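Local coordinates for LPXTG cell wall surface protein (Streptococcus gordonii, PDB 4IGB) that is a cell-wall-anchored surface protein that probably acts as an adhesin, represented here by its N-terminal N1 and N2 domains, at residues Asp106-Asn112 against Asp175-Arg181. Residues are numbered along the deposited sequence; the frame is centred on the assembly and turned at random.
Sequences DAYLNFN and DVTAEIR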
loop_
_atom_site.group_PDB
_atom_site.type_symbol
_atom_site.label_atom_id
_atom_site.label_comp_id
_atom_site.label_asym_id
_atom_site.label_seq_id
_atom_site.Cartn_x
_atom_site.Cartn_y
_atom_site.Cartn_z
ATOM N N ASP B 106 10.445 -5.122 -2.068
ATOM C CA ASP B 106 10.585 -4.506 -3.390
ATOM C C ASP B 106 9.241 -4.026 -3.922
ATOM O O ASP B 106 8.195 -4.541 -3.531
ATOM C CB ASP B 106 11.184 -5.486 -4.407
ATOM C CG ASP B 106 12.510 -6.060 -3.959
ATOM O OD1 ASP B 106 13.329 -5.323 -3.377
ATOM O OD2 ASP B 106 12.722 -7.269 -4.172
ATOM N N ALA B 107 9.275 -3.046 -4.820
ATOM C CA ALA B 107 8.069 -2.609 -5.504
ATOM C C ALA B 107 8.159 -2.901 -6.994
ATOM O O ALA B 107 9.229 -2.821 -7.601
ATOM C CB ALA B 107 7.827 -1.131 -5.286
ATOM N N TYR B 108 7.019 -3.232 -7.577
ATOM C CA TYR B 108 6.923 -3.387 -9.018
ATOM C C TYR B 108 5.843 -2.439 -9.496
ATOM O O TYR B 108 4.785 -2.341 -8.885
ATOM C CB TYR B 108 6.606 -4.842 -9.380
ATOM C CG TYR B 108 7.722 -5.764 -8.965
ATOM C CD1 TYR B 108 8.704 -6.141 -9.871
ATOM C CD2 TYR B 108 7.827 -6.210 -7.657
ATOM C CE1 TYR B 108 9.741 -6.966 -9.501
ATOM C CE2 TYR B 108 8.873 -7.047 -7.271
ATOM C CZ TYR B 108 9.825 -7.410 -8.199
ATOM O OH TYR B 108 10.865 -8.219 -7.840
ATOM N N LEU B 109 6.129 -1.721 -10.573
ATOM C CA LEU B 109 5.176 -0.783 -11.133
ATOM C C LEU B 109 5.056 -1.075 -12.624
ATOM O O LEU B 109 5.969 -0.806 -13.401
ATOM C CB LEU B 109 5.632 0.662 -10.898
ATOM C CG LEU B 109 4.574 1.734 -11.140
ATOM C CD1 LEU B 109 3.461 1.553 -10.144
ATOM C CD2 LEU B 109 5.176 3.141 -11.036
ATOM N N ASN B 110 3.927 -1.651 -13.010
ATOM C CA ASN B 110 3.706 -1.997 -14.402
ATOM C C ASN B 110 2.643 -1.120 -15.056
ATOM O O ASN B 110 1.507 -1.010 -14.566
ATOM C CB ASN B 110 3.361 -3.485 -14.543
ATOM C CG ASN B 110 3.481 -3.962 -15.979
ATOM O OD1 ASN B 110 4.582 -4.045 -16.522
ATOM N ND2 ASN B 110 2.352 -4.235 -16.615
ATOM N N PHE B 111 3.030 -0.464 -16.142
ATOM C CA PHE B 111 2.071 0.228 -16.983
ATOM C C PHE B 111 1.474 -0.795 -17.923
ATOM O O PHE B 111 2.115 -1.229 -18.873
ATOM C CB PHE B 111 2.717 1.393 -17.745
ATOM C CG PHE B 111 3.007 2.574 -16.878
ATOM C CD1 PHE B 111 4.103 2.569 -16.021
ATOM C CD2 PHE B 111 2.157 3.675 -16.876
ATOM C CE1 PHE B 111 4.363 3.650 -15.194
ATOM C CE2 PHE B 111 2.411 4.767 -16.037
ATOM C CZ PHE B 111 3.521 4.748 -15.205
ATOM N N ASN B 112 0.242 -1.197 -17.636
ATOM C CA ASN B 112 -0.431 -2.203 -18.447
ATOM C C ASN B 112 -0.831 -1.598 -19.768
ATOM O O ASN B 112 -0.796 -2.257 -20.801
ATOM C CB ASN B 112 -1.664 -2.705 -17.712
ATOM C CG ASN B 112 -1.325 -3.212 -16.322
ATOM O OD1 ASN B 112 -0.463 -4.086 -16.161
ATOM N ND2 ASN B 112 -1.971 -2.638 -15.306
ATOM N N ASP B 175 -3.182 2.932 -17.166
ATOM C CA ASP B 175 -3.658 1.771 -16.420
ATOM C C ASP B 175 -2.423 1.076 -15.843
ATOM O O ASP B 175 -1.562 0.608 -16.579
ATOM C CB ASP B 175 -4.442 0.855 -17.366
ATOM C CG ASP B 175 -5.040 -0.354 -16.680
ATOM O OD1 ASP B 175 -4.409 -0.914 -15.763
ATOM O OD2 ASP B 175 -6.160 -0.754 -17.074
ATOM N N VAL B 176 -2.341 1.022 -14.518
ATOM C CA VAL B 176 -1.096 0.702 -13.845
ATOM C C VAL B 176 -1.326 -0.278 -12.704
ATOM O O VAL B 176 -2.343 -0.233 -12.007
ATOM C CB VAL B 176 -0.445 1.977 -13.262
ATOM C CG1 VAL B 176 0.953 1.686 -12.792
ATOM C CG2 VAL B 176 -0.437 3.134 -14.301
ATOM N N THR B 177 -0.373 -1.170 -12.505
ATOM C CA THR B 177 -0.454 -2.094 -11.394
ATOM C C THR B 177 0.784 -1.900 -10.529
ATOM O O THR B 177 1.908 -1.973 -11.019
ATOM C CB THR B 177 -0.547 -3.535 -11.895
ATOM O OG1 THR B 177 -1.730 -3.673 -12.682
ATOM C CG2 THR B 177 -0.578 -4.541 -10.717
ATOM N N ALA B 178 0.565 -1.608 -9.249
ATOM C CA ALA B 178 1.648 -1.490 -8.301
ATOM C C ALA B 178 1.572 -2.686 -7.380
ATOM O O ALA B 178 0.485 -3.148 -7.026
ATOM C CB ALA B 178 1.526 -0.194 -7.499
ATOM N N GLU B 179 2.732 -3.183 -6.981
ATOM C CA GLU B 179 2.788 -4.354 -6.124
ATOM C C GLU B 179 4.028 -4.279 -5.265
ATOM O O GLU B 179 5.098 -3.900 -5.742
ATOM C CB GLU B 179 2.813 -5.645 -6.957
ATOM C CG GLU B 179 2.838 -6.912 -6.106
ATOM C CD GLU B 179 3.145 -8.171 -6.914
ATOM O OE1 GLU B 179 2.821 -8.225 -8.107
ATOM O OE2 GLU B 179 3.727 -9.113 -6.353
ATOM N N ILE B 180 3.875 -4.635 -3.995
ATOM C CA ILE B 180 5.006 -4.780 -3.088
ATOM C C ILE B 180 5.191 -6.263 -2.776
ATOM O O ILE B 180 4.225 -7.017 -2.732
ATOM C CB ILE B 180 4.816 -3.983 -1.792
ATOM C CG1 ILE B 180 3.424 -4.240 -1.187
ATOM C CG2 ILE B 180 4.992 -2.508 -2.087
ATOM C CD1 ILE B 180 3.208 -3.569 0.199
ATOM N N ARG B 181 6.436 -6.667 -2.545
ATOM C CA ARG B 181 6.797 -8.079 -2.527
ATOM C C ARG B 181 8.017 -8.255 -1.635
ATOM O O ARG B 181 8.970 -7.491 -1.749
ATOM C CB ARG B 181 7.170 -8.464 -3.967
ATOM C CG ARG B 181 6.995 -9.892 -4.342
ATOM C CD ARG B 181 7.469 -10.127 -5.786
ATOM N NE ARG B 181 6.522 -9.676 -6.808
ATOM C CZ ARG B 181 6.780 -9.715 -8.115
ATOM N NH1 ARG B 181 7.952 -10.175 -8.552
ATOM N NH2 ARG B 181 5.881 -9.297 -8.989
#
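Arg181 lays its guanidinium flat over one face of the Tyr108 ring, the planes 16° apart and Arg181 CZ 3.7 Å from the ring centroid, a cation-pi stack displaced so that Arg181 NH1 lies 3.4 Å from Tyr108 CZ. A bend at chi3 (-77°) turns the group onto the ring, and Glu179 helps hold it there: Arg181 NE reaches Glu179 OE2 at 2.9 Å in a salt bridge, with a weak second bond from NH2 to OE1. Further along the same face, Asn112 ND2 donates nearly straight hydrogen bonds to Thr177 OG1 (2.8 Å) and Asp175 OD1 (3.0 Å), both close to the amide plane, while Asn112 OD1 accepts Asn110 ND2. Asp175 OD2 forms a salt bridge with Lys214, and its OD1 also accepts Asn270. The opposite face is apolar: Leu109 CD1 touches Val176 CG1 at 3.6 Å, and Val176 CG2 lies 3.7 Å from Phe111 CD2. Paired backbone hydrogen bonds join Asp106 with Arg181, Tyr108 with Glu179 and Asn110 with Thr177; Asn112 N adds one to Asp175 O. In the N1 domain these are adjacent inner strands of an eight-stranded antiparallel sheet, flanked by strands 84-100 and 268-274; its apolar face packs on a second sheet, Phe111 edge-to-face with Phe138 and Phe139 of strand 135-142.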